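Local coordinates for protein translation initiation factor 6 (Methanocaldococcus jannaschii, PDB 1G61) that binds the large (50S) ribosomal subunit and keeps it from joining the 30S subunit, so that the 70S initiation complex does not form, at residues Thr22-Leu27 with Ala65-Leu70; Gly108-Thr113 with Leu147-Ser152; Leu112-Gly117 with Ala154-Lys159; Ile120-Lys125 with Val139-Ile144. All blocks are in the same frame, centred on the assembly; numbering follows the deposited sequence.

Interaction 1 (Thr22-Leu27 with Ala65-Leu70); sequences TEEITL and ANKYGL
Thr-22 puts its methyl against the backbone at Ala-65 and Asn-66. Its CG2 lies 3.5 Å from Ala-65 O and 3.6 Å from the methyl CB of Ala-65. The rotation of Thr-22 gives its two branches different jobs. CG2 stands anti to its own carbonyl carbon and reaches the other segment. OG1 (chi1 72°) turns back over its own loop. Glu-24 N donates to Thr-22 OG1 at 2.9 Å, an ST turn. Ile-25 N donates to Thr-22 OG1 at 3.0 Å, an ST motif. A water 2.7 Å from Thr-22 OG1 lies within bonding reach of Asn-66 O. Asn-66 turns its side chain the other way. Its OD1 accepts from Tyr-68 N (Asx turn) and from Gly-69 N (Asx motif). Gly-69 N meets this oxygen nearly head-on (177°), while Tyr-68 N comes from above the carbonyl plane. Asn-66 ND2 bonds to Leu-135 O and Asn-114 O. At the partly exposed end, Glu-24 bends at chi2 (83°). Its OE1 then rests 3.6 Å from CG of Lys-67, over the aliphatic part of that chain. The lysine takes its amine off to the hydroxyl of Tyr-68, so Glu-24 OE2 and Lys-67 NZ stay 6.5 Å apart. Further in, the CD1 methyls of Leu-27 and Leu-70 pack together. Both loops are tight turns leading into strands, 25-28 and 69-73, of two separate sheets. The loops meet through methyls and water, and the opposite charges of Glu-24 and Lys-67 probably add only a weak attraction.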
# COMPACT_ATOMS: atom_id res chain seq x y z
N THR A 22 -4.83 -2.40 -4.74
CA THR A 22 -5.47 -3.59 -4.21
C THR A 22 -5.41 -4.63 -5.33
O THR A 22 -4.68 -4.45 -6.32
CB THR A 22 -6.91 -3.32 -3.75
OG1 THR A 22 -7.74 -3.11 -4.89
CG2 THR A 22 -6.93 -2.07 -2.88
N GLU A 23 -6.17 -5.73 -5.18
CA GLU A 23 -6.34 -6.67 -6.30
C GLU A 23 -7.16 -6.02 -7.42
O GLU A 23 -7.03 -6.49 -8.56
CB GLU A 23 -7.04 -7.96 -5.89
CG GLU A 23 -6.30 -8.75 -4.81
CD GLU A 23 -5.00 -9.30 -5.32
OE1 GLU A 23 -4.94 -9.82 -6.47
OE2 GLU A 23 -3.99 -9.25 -4.58
N GLU A 24 -7.97 -5.00 -7.14
CA GLU A 24 -8.92 -4.49 -8.14
C GLU A 24 -8.62 -3.10 -8.63
O GLU A 24 -8.89 -2.79 -9.81
CB GLU A 24 -10.36 -4.56 -7.60
CG GLU A 24 -10.82 -5.98 -7.27
CD GLU A 24 -10.47 -6.63 -5.94
OE1 GLU A 24 -10.10 -5.96 -4.90
OE2 GLU A 24 -10.55 -7.91 -5.85
N ILE A 25 -8.06 -2.25 -7.77
CA ILE A 25 -7.85 -0.84 -8.17
C ILE A 25 -6.44 -0.40 -7.83
O ILE A 25 -5.81 -0.93 -6.93
CB ILE A 25 -8.83 0.12 -7.46
CG1 ILE A 25 -8.63 0.29 -5.94
CG2 ILE A 25 -10.27 -0.25 -7.84
CD1 ILE A 25 -9.57 1.30 -5.30
N THR A 26 -5.95 0.61 -8.53
CA THR A 26 -4.73 1.29 -8.22
C THR A 26 -4.95 2.79 -8.28
O THR A 26 -5.55 3.24 -9.24
CB THR A 26 -3.62 0.90 -9.24
OG1 THR A 26 -3.51 -0.54 -9.28
CG2 THR A 26 -2.31 1.53 -8.82
N LEU A 27 -4.51 3.49 -7.25
CA LEU A 27 -4.61 4.96 -7.21
C LEU A 27 -3.24 5.52 -7.52
O LEU A 27 -2.25 5.07 -6.92
CB LEU A 27 -5.11 5.47 -5.86
CG LEU A 27 -6.42 4.87 -5.31
CD1 LEU A 27 -6.91 5.72 -4.15
CD2 LEU A 27 -7.53 4.78 -6.31
N ALA A 65 -6.18 0.95 1.09
CA ALA A 65 -7.36 0.27 0.58
C ALA A 65 -7.15 -1.23 0.54
O ALA A 65 -6.00 -1.71 0.50
CB ALA A 65 -7.74 0.74 -0.82
N ASN A 66 -8.27 -1.94 0.58
CA ASN A 66 -8.20 -3.39 0.33
C ASN A 66 -9.47 -3.72 -0.47
O ASN A 66 -10.10 -2.82 -1.05
CB ASN A 66 -7.99 -4.19 1.60
CG ASN A 66 -9.18 -4.26 2.53
OD1 ASN A 66 -10.21 -3.60 2.26
ND2 ASN A 66 -9.06 -5.07 3.59
N LYS A 67 -9.84 -5.01 -0.53
CA LYS A 67 -11.04 -5.37 -1.33
C LYS A 67 -12.31 -4.77 -0.74
O LYS A 67 -13.29 -4.55 -1.47
CB LYS A 67 -11.22 -6.88 -1.36
CG LYS A 67 -12.26 -7.36 -2.37
CD LYS A 67 -12.53 -8.90 -2.24
CE LYS A 67 -13.55 -9.15 -1.15
NZ LYS A 67 -13.77 -10.61 -0.88
N TYR A 68 -12.31 -4.52 0.57
CA TYR A 68 -13.52 -4.14 1.31
C TYR A 68 -13.64 -2.65 1.58
O TYR A 68 -14.79 -2.18 1.69
CB TYR A 68 -13.53 -4.87 2.66
CG TYR A 68 -13.64 -6.39 2.50
CD1 TYR A 68 -12.56 -7.24 2.77
CD2 TYR A 68 -14.83 -6.98 2.09
CE1 TYR A 68 -12.63 -8.61 2.65
CE2 TYR A 68 -14.91 -8.35 1.95
CZ TYR A 68 -13.82 -9.17 2.22
OH TYR A 68 -13.99 -10.53 2.07
N GLY A 69 -12.52 -1.94 1.72
CA GLY A 69 -12.62 -0.58 2.21
C GLY A 69 -11.55 0.31 1.63
O GLY A 69 -10.51 -0.16 1.11
N LEU A 70 -11.79 1.60 1.72
CA LEU A 70 -10.84 2.64 1.31
C LEU A 70 -10.81 3.67 2.42
O LEU A 70 -11.87 4.24 2.73
CB LEU A 70 -11.29 3.29 -0.02
CG LEU A 70 -10.48 4.57 -0.44
CD1 LEU A 70 -9.04 4.24 -0.71
CD2 LEU A 70 -11.17 5.21 -1.62
O HOH W 1 -10.28 -2.71 -3.93
O HOH W 2 -12.74 -4.30 -4.26

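Interaction 2 (Gly108-Thr113 with Leu147-Ser152); sequences GNLILT and LPTVGS
Gly-151 fits against the end of helix 107-110. Its N-H gives a bond of 2.9 Å to Asn-109 O, bent (131°) and coming from above the carbonyl plane. Ser-152 N adds a weak bond to the same oxygen. The CA of Gly-151 makes CA-H...O contacts with Gly-108 O at 3.3 Å and Ile-111 O at 3.5 Å. A CB here would run into both carbonyls. Val-150 flanks the glycine. Its CG2 sits between its own backbone N and carbonyl carbon, and this places it 3.4 Å from Leu-110 O. The same methyl touches CB of Leu-112 at 4.1 Å. Ser-152 OG lies beside the amide of Asn-109, but the angle is poor for a bond. Asn-109 ND2 instead bonds to Ser-61 OG. Further out, Thr-149 is the centre of an inverse gamma turn just before Val-150 and Gly-151. Val-150 also packs on Leu-119 of strand 117-120. A short helix runs straight into strand 111-113, and the loop before strand 154-156 packs against their junction. The joint lies between successive alpha/beta units of the pentein fold, the fold of the eIF-6 family.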
# COMPACT_ATOMS: atom_id res chain seq x y z
N GLY A 108 -1.52 5.91 4.88
CA GLY A 108 -0.78 4.87 4.16
C GLY A 108 0.55 4.54 4.79
O GLY A 108 1.08 3.44 4.65
N ASN A 109 1.17 5.51 5.51
CA ASN A 109 2.40 5.25 6.23
C ASN A 109 2.11 4.49 7.54
O ASN A 109 3.00 3.80 8.04
CB ASN A 109 3.08 6.56 6.58
CG ASN A 109 3.70 7.36 5.46
OD1 ASN A 109 4.17 8.48 5.72
ND2 ASN A 109 3.68 6.82 4.27
N LEU A 110 0.90 4.68 8.06
CA LEU A 110 0.56 4.19 9.41
C LEU A 110 -0.20 2.87 9.45
O LEU A 110 -0.43 2.31 10.53
CB LEU A 110 -0.29 5.25 10.12
CG LEU A 110 0.39 6.59 10.35
CD1 LEU A 110 -0.67 7.60 10.76
CD2 LEU A 110 1.45 6.46 11.42
N ILE A 111 -0.63 2.37 8.29
CA ILE A 111 -1.48 1.18 8.21
C ILE A 111 -0.94 0.27 7.11
O ILE A 111 -0.57 0.76 6.02
CB ILE A 111 -2.93 1.59 7.90
CG1 ILE A 111 -3.48 2.50 9.01
CG2 ILE A 111 -3.82 0.36 7.68
CD1 ILE A 111 -4.82 3.16 8.67
N LEU A 112 -0.97 -1.02 7.37
CA LEU A 112 -0.51 -2.03 6.43
C LEU A 112 -1.59 -3.10 6.33
O LEU A 112 -1.84 -3.74 7.35
CB LEU A 112 0.80 -2.61 6.95
CG LEU A 112 1.49 -3.71 6.18
CD1 LEU A 112 2.07 -3.17 4.87
CD2 LEU A 112 2.61 -4.29 7.04
N THR A 113 -2.21 -3.31 5.18
CA THR A 113 -3.35 -4.22 5.10
C THR A 113 -3.33 -5.04 3.84
O THR A 113 -2.93 -4.56 2.77
CB THR A 113 -4.67 -3.43 5.19
OG1 THR A 113 -5.77 -4.34 5.42
CG2 THR A 113 -4.98 -2.57 3.95
N LEU A 147 9.55 0.47 14.29
CA LEU A 147 9.03 1.69 13.70
C LEU A 147 7.52 1.71 13.61
O LEU A 147 6.91 0.71 13.23
CB LEU A 147 9.61 1.86 12.27
CG LEU A 147 11.17 1.87 12.24
CD1 LEU A 147 11.64 1.79 10.79
CD2 LEU A 147 11.69 3.11 12.95
N PRO A 148 6.87 2.80 14.00
CA PRO A 148 5.41 2.84 13.98
C PRO A 148 4.83 3.12 12.59
O PRO A 148 3.61 2.89 12.41
CB PRO A 148 5.09 3.96 14.98
CG PRO A 148 6.25 4.91 14.79
CD PRO A 148 7.46 4.03 14.57
N THR A 149 5.63 3.55 11.62
CA THR A 149 5.14 3.72 10.22
C THR A 149 5.15 2.38 9.52
O THR A 149 5.96 2.09 8.62
CB THR A 149 5.97 4.79 9.51
OG1 THR A 149 7.38 4.51 9.75
CG2 THR A 149 5.65 6.18 10.03
N VAL A 150 4.22 1.50 9.93
CA VAL A 150 4.23 0.11 9.41
C VAL A 150 3.95 0.04 7.93
O VAL A 150 4.48 -0.85 7.30
CB VAL A 150 3.23 -0.73 10.24
CG1 VAL A 150 3.65 -0.75 11.72
CG2 VAL A 150 1.80 -0.24 10.09
N GLY A 151 3.16 1.00 7.41
CA GLY A 151 2.91 1.01 5.96
C GLY A 151 4.10 1.45 5.17
O GLY A 151 4.27 1.04 4.04
N SER A 152 4.99 2.28 5.72
CA SER A 152 6.20 2.67 5.01
C SER A 152 7.24 1.54 5.06
O SER A 152 8.10 1.50 4.19
CB SER A 152 6.84 3.89 5.65
OG SER A 152 5.97 5.03 5.59

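Interaction 3 (Leu112-Gly117 with Ala154-Lys159); sequences LTNDKG and AVVTNK
Asn-114 faces Thr-157 with an amide whose OD1 is gripped by two N-H groups of its own loop. Lys-116 N donates to Asn-114 OD1 at 2.8 Å, an Asx turn. Gly-117 N donates to Asn-114 OD1 at 2.9 Å, an Asx motif. The loop joins strands 111-113 and 117-120, and here it meets the corresponding turn after strand 154-156, around the centre of the pentein fold. Asn-114 ND2 gives a nearly straight bond (178°) to Thr-157 O, 2.9 Å long, and another to Phe-179 O. An alanine here removes the amide, which is likely to leave Lys-116 N and Gly-117 N without their acceptor and Thr-157 O without this donor. Asn-158 answers with its own amide. Its OD1 accepts from Asp-115 N in the carbonyl plane. Its ND2 meets Asp-115 OD2 at 2.9 Å, from above the carboxylate plane, the two planes being 56° apart. Asp-115 OD1 is taken by Lys-67 N. On the apolar side, Leu-112 spreads its methyls, CD2 to Ala-154 CB and CD1 to Val-156 CG1, the latter at 3.6 Å. Two waters lie between Thr-113 O and Val-156 O. Lys-116 bends at chi3, and its NZ reaches a lone pair of Asn-158 O at 2.8 Å.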
# COMPACT_ATOMS: atom_id res chain seq x y z
N LEU A 112 -0.97 -1.02 7.37
CA LEU A 112 -0.51 -2.03 6.43
C LEU A 112 -1.59 -3.10 6.33
O LEU A 112 -1.84 -3.74 7.35
CB LEU A 112 0.80 -2.61 6.95
CG LEU A 112 1.49 -3.71 6.18
CD1 LEU A 112 2.07 -3.17 4.87
CD2 LEU A 112 2.61 -4.29 7.04
N THR A 113 -2.21 -3.31 5.18
CA THR A 113 -3.35 -4.22 5.10
C THR A 113 -3.33 -5.04 3.84
O THR A 113 -2.93 -4.56 2.77
CB THR A 113 -4.67 -3.43 5.19
OG1 THR A 113 -5.77 -4.34 5.42
CG2 THR A 113 -4.98 -2.57 3.95
N ASN A 114 -3.83 -6.28 3.97
CA ASN A 114 -4.25 -7.00 2.76
C ASN A 114 -5.74 -7.29 2.92
O ASN A 114 -6.44 -6.56 3.68
CB ASN A 114 -3.40 -8.23 2.46
CG ASN A 114 -3.46 -9.30 3.53
OD1 ASN A 114 -4.27 -9.21 4.47
ND2 ASN A 114 -2.61 -10.33 3.39
N ASP A 115 -6.30 -8.31 2.28
CA ASP A 115 -7.73 -8.61 2.39
C ASP A 115 -8.03 -9.56 3.54
O ASP A 115 -9.20 -9.96 3.64
CB ASP A 115 -8.24 -9.23 1.07
CG ASP A 115 -8.16 -8.23 -0.06
OD1 ASP A 115 -8.04 -7.02 0.17
OD2 ASP A 115 -8.16 -8.64 -1.25
N LYS A 116 -7.03 -9.89 4.36
CA LYS A 116 -7.15 -10.85 5.44
C LYS A 116 -6.72 -10.30 6.79
O LYS A 116 -7.14 -10.89 7.80
CB LYS A 116 -6.35 -12.17 5.14
CG LYS A 116 -6.92 -12.87 3.90
CD LYS A 116 -6.10 -14.04 3.42
CE LYS A 116 -4.88 -13.59 2.63
NZ LYS A 116 -4.08 -14.77 2.18
N GLY A 117 -5.94 -9.20 6.85
CA GLY A 117 -5.48 -8.68 8.17
C GLY A 117 -4.83 -7.31 7.94
O GLY A 117 -4.42 -6.97 6.82
N ALA A 154 6.90 -1.93 5.19
CA ALA A 154 6.61 -3.26 4.67
C ALA A 154 5.66 -3.13 3.49
O ALA A 154 5.05 -2.09 3.33
CB ALA A 154 5.98 -4.15 5.75
N VAL A 155 5.63 -4.19 2.70
CA VAL A 155 4.71 -4.38 1.59
C VAL A 155 3.95 -5.66 1.89
O VAL A 155 4.57 -6.68 2.26
CB VAL A 155 5.46 -4.53 0.26
CG1 VAL A 155 4.52 -4.86 -0.90
CG2 VAL A 155 6.27 -3.30 -0.06
N VAL A 156 2.64 -5.64 1.73
CA VAL A 156 1.85 -6.83 1.97
C VAL A 156 0.81 -6.98 0.87
O VAL A 156 0.24 -6.00 0.40
CB VAL A 156 1.21 -6.89 3.37
CG1 VAL A 156 0.09 -5.87 3.56
CG2 VAL A 156 0.74 -8.32 3.65
N THR A 157 0.62 -8.25 0.47
CA THR A 157 -0.40 -8.59 -0.50
C THR A 157 -1.14 -9.81 0.06
O THR A 157 -0.79 -10.32 1.16
CB THR A 157 0.15 -8.94 -1.88
OG1 THR A 157 0.73 -10.27 -1.82
CG2 THR A 157 1.23 -7.94 -2.32
N ASN A 158 -2.14 -10.31 -0.60
CA ASN A 158 -2.81 -11.55 -0.20
C ASN A 158 -1.90 -12.77 -0.30
O ASN A 158 -2.22 -13.79 0.33
CB ASN A 158 -4.07 -11.77 -1.05
CG ASN A 158 -5.13 -10.73 -0.74
OD1 ASN A 158 -5.19 -10.21 0.39
ND2 ASN A 158 -5.94 -10.41 -1.74
N LYS A 159 -0.80 -12.64 -1.04
CA LYS A 159 0.07 -13.80 -1.27
C LYS A 159 1.32 -13.74 -0.44
O LYS A 159 1.88 -14.78 -0.06
CB LYS A 159 0.44 -13.85 -2.77
CG LYS A 159 1.14 -15.12 -3.16
CD LYS A 159 1.34 -15.21 -4.68
CE LYS A 159 1.66 -16.65 -5.10
NZ LYS A 159 1.86 -16.70 -6.58
O HOH W 3 -1.09 -3.04 1.21
O HOH W 4 -2.44 -5.65 -0.28

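Interaction 4 (Ile120-Lys125 with Val139-Ile144)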
# COMPACT_ATOMS: atom_id res chain seq x y z
N ILE A 120 -1.70 -1.62 12.40
CA ILE A 120 -1.80 -0.16 12.47
C ILE A 120 -0.86 0.34 13.55
O ILE A 120 -0.65 -0.28 14.61
CB ILE A 120 -3.26 0.31 12.76
CG1 ILE A 120 -3.72 0.01 14.20
CG2 ILE A 120 -4.21 -0.24 11.71
CD1 ILE A 120 -5.08 0.60 14.55
N SER A 121 -0.33 1.55 13.27
CA SER A 121 0.50 2.24 14.25
C SER A 121 -0.25 2.42 15.56
O SER A 121 -1.45 2.73 15.57
CB SER A 121 0.83 3.64 13.71
OG SER A 121 1.42 4.41 14.74
N PRO A 122 0.45 2.30 16.70
CA PRO A 122 -0.18 2.64 17.98
C PRO A 122 -0.75 4.05 17.97
O PRO A 122 -1.72 4.31 18.72
CB PRO A 122 1.00 2.57 18.99
CG PRO A 122 1.94 1.57 18.35
CD PRO A 122 1.85 1.89 16.88
N GLU A 123 -0.23 5.00 17.20
CA GLU A 123 -0.80 6.36 17.16
C GLU A 123 -2.26 6.33 16.73
O GLU A 123 -2.98 7.27 17.12
CB GLU A 123 -0.01 7.22 16.17
CG GLU A 123 -0.32 8.70 16.23
CD GLU A 123 0.58 9.57 15.39
OE1 GLU A 123 1.42 9.03 14.65
OE2 GLU A 123 0.41 10.80 15.43
N LEU A 124 -2.66 5.32 15.97
CA LEU A 124 -4.04 5.25 15.50
C LEU A 124 -4.92 4.37 16.38
O LEU A 124 -6.04 4.05 15.92
CB LEU A 124 -4.08 4.74 14.06
CG LEU A 124 -3.47 5.70 13.01
CD1 LEU A 124 -3.63 5.03 11.66
CD2 LEU A 124 -4.07 7.10 13.04
N LYS A 125 -4.48 4.00 17.57
CA LYS A 125 -5.27 3.07 18.40
C LYS A 125 -6.72 3.49 18.55
O LYS A 125 -7.62 2.62 18.54
CB LYS A 125 -4.59 2.89 19.77
CG LYS A 125 -5.54 2.23 20.78
CD LYS A 125 -4.77 1.88 22.06
CE LYS A 125 -5.69 1.15 23.02
NZ LYS A 125 -7.12 1.48 22.75
N VAL A 139 -7.69 -6.47 12.82
CA VAL A 139 -6.71 -5.37 12.97
C VAL A 139 -5.94 -5.55 14.25
O VAL A 139 -6.54 -5.83 15.30
CB VAL A 139 -7.45 -4.01 12.99
CG1 VAL A 139 -6.47 -2.87 13.29
CG2 VAL A 139 -8.15 -3.78 11.64
N GLU A 140 -4.61 -5.46 14.18
CA GLU A 140 -3.79 -5.44 15.38
C GLU A 140 -2.93 -4.18 15.39
O GLU A 140 -2.63 -3.61 14.32
CB GLU A 140 -2.84 -6.67 15.42
CG GLU A 140 -3.61 -7.98 15.42
CD GLU A 140 -4.54 -8.14 16.59
OE1 GLU A 140 -4.37 -7.47 17.64
OE2 GLU A 140 -5.48 -8.97 16.52
N ILE A 141 -2.53 -3.73 16.57
CA ILE A 141 -1.69 -2.55 16.73
C ILE A 141 -0.26 -3.02 16.86
O ILE A 141 0.02 -4.00 17.59
CB ILE A 141 -2.16 -1.77 17.98
CG1 ILE A 141 -3.55 -1.15 17.78
CG2 ILE A 141 -1.09 -0.78 18.37
CD1 ILE A 141 -4.28 -0.77 19.06
N GLY A 142 0.69 -2.33 16.21
CA GLY A 142 2.09 -2.71 16.47
C GLY A 142 3.01 -1.92 15.58
O GLY A 142 2.60 -0.90 14.97
N THR A 143 4.26 -2.39 15.52
CA THR A 143 5.35 -1.72 14.82
C THR A 143 5.99 -2.69 13.83
O THR A 143 5.63 -3.87 13.85
CB THR A 143 6.40 -1.21 15.82
OG1 THR A 143 6.78 -2.31 16.67
CG2 THR A 143 5.79 -0.17 16.76
N ILE A 144 6.93 -2.21 13.03
CA ILE A 144 7.75 -3.03 12.15
C ILE A 144 9.19 -2.62 12.38
O ILE A 144 9.49 -1.45 12.14
CB ILE A 144 7.38 -2.86 10.65
CG1 ILE A 144 5.96 -3.30 10.34
CG2 ILE A 144 8.43 -3.55 9.76
CD1 ILE A 144 5.81 -4.77 10.07
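With chi1 at -68°, Ile-141 keeps CG1 beside its backbone N and CG2 anti to it, which spreads its branches over Ile-120, Pro-122 and Lys-125. Ile-120 holds its CG1 between its backbone N and carbonyl carbon (chi1 71°), which brings it alongside Ile-141. The CG1 atoms of Ile-120 and Ile-141 touch at 3.8 Å. The chain of Ile-141 then runs on, nearly extended, and its CD1 lies 3.7 Å from CG of Lys-125. The other branch, CG2 of Ile-141, sits 3.6 Å from CA of Pro-122. Ile-120 sends its own CG2 to Val-139, 3.8 Å from CG1 of that valine, and these two side chains cross at about a right angle. Under the side chains the backbones pair in parallel. Ile-120 N donates to Glu-140 O at 2.9 Å, and Gly-142 N returns a bond of the same length, 2.9 Å, to Ile-120 O. This is a beta-alpha-beta unit: strands 117-120 and 138-141 are neighbours, and helix 128-135 links them. The helix packs on the face carrying Ile-120 and Val-139, with Ile-131 touching both. An alanine in place of Ile-141 would probably open a gap beside Ile-120 and Pro-122 and take from Lys-125 its contact with CD1. Beyond the strand, Ser-121 precedes a short 3-10 segment that opens at Pro-122. Its OG accepts from Glu-123 N in an ST turn. The ring of Pro-122 follows, its CD 3.5 Å from Gly-142 O.

Overall arrangement
Interactions 2, 3 and 4 all reach the sheet of strands 111-113, 117-120 and 138-141. Interactions 2 and 3 share Leu-112 and Thr-113, with centres about 11 Å apart. Interaction 4 falls, along the chain, between the two segments of each. It lies about 8 Å from interaction 2, centre to centre, and is joined to it by the backbone bond from Ser-121 N to Leu-110 O. Interaction 1 comes earlier in the chain and links two other sheets. It meets interaction 3, about 11 Å away between centres, through Lys-67 with Asp-115 and Asn-66 with Asn-114. Interaction 4 thus lies within one beta-alpha-beta unit, and the others join neighbouring units around the pentein fold.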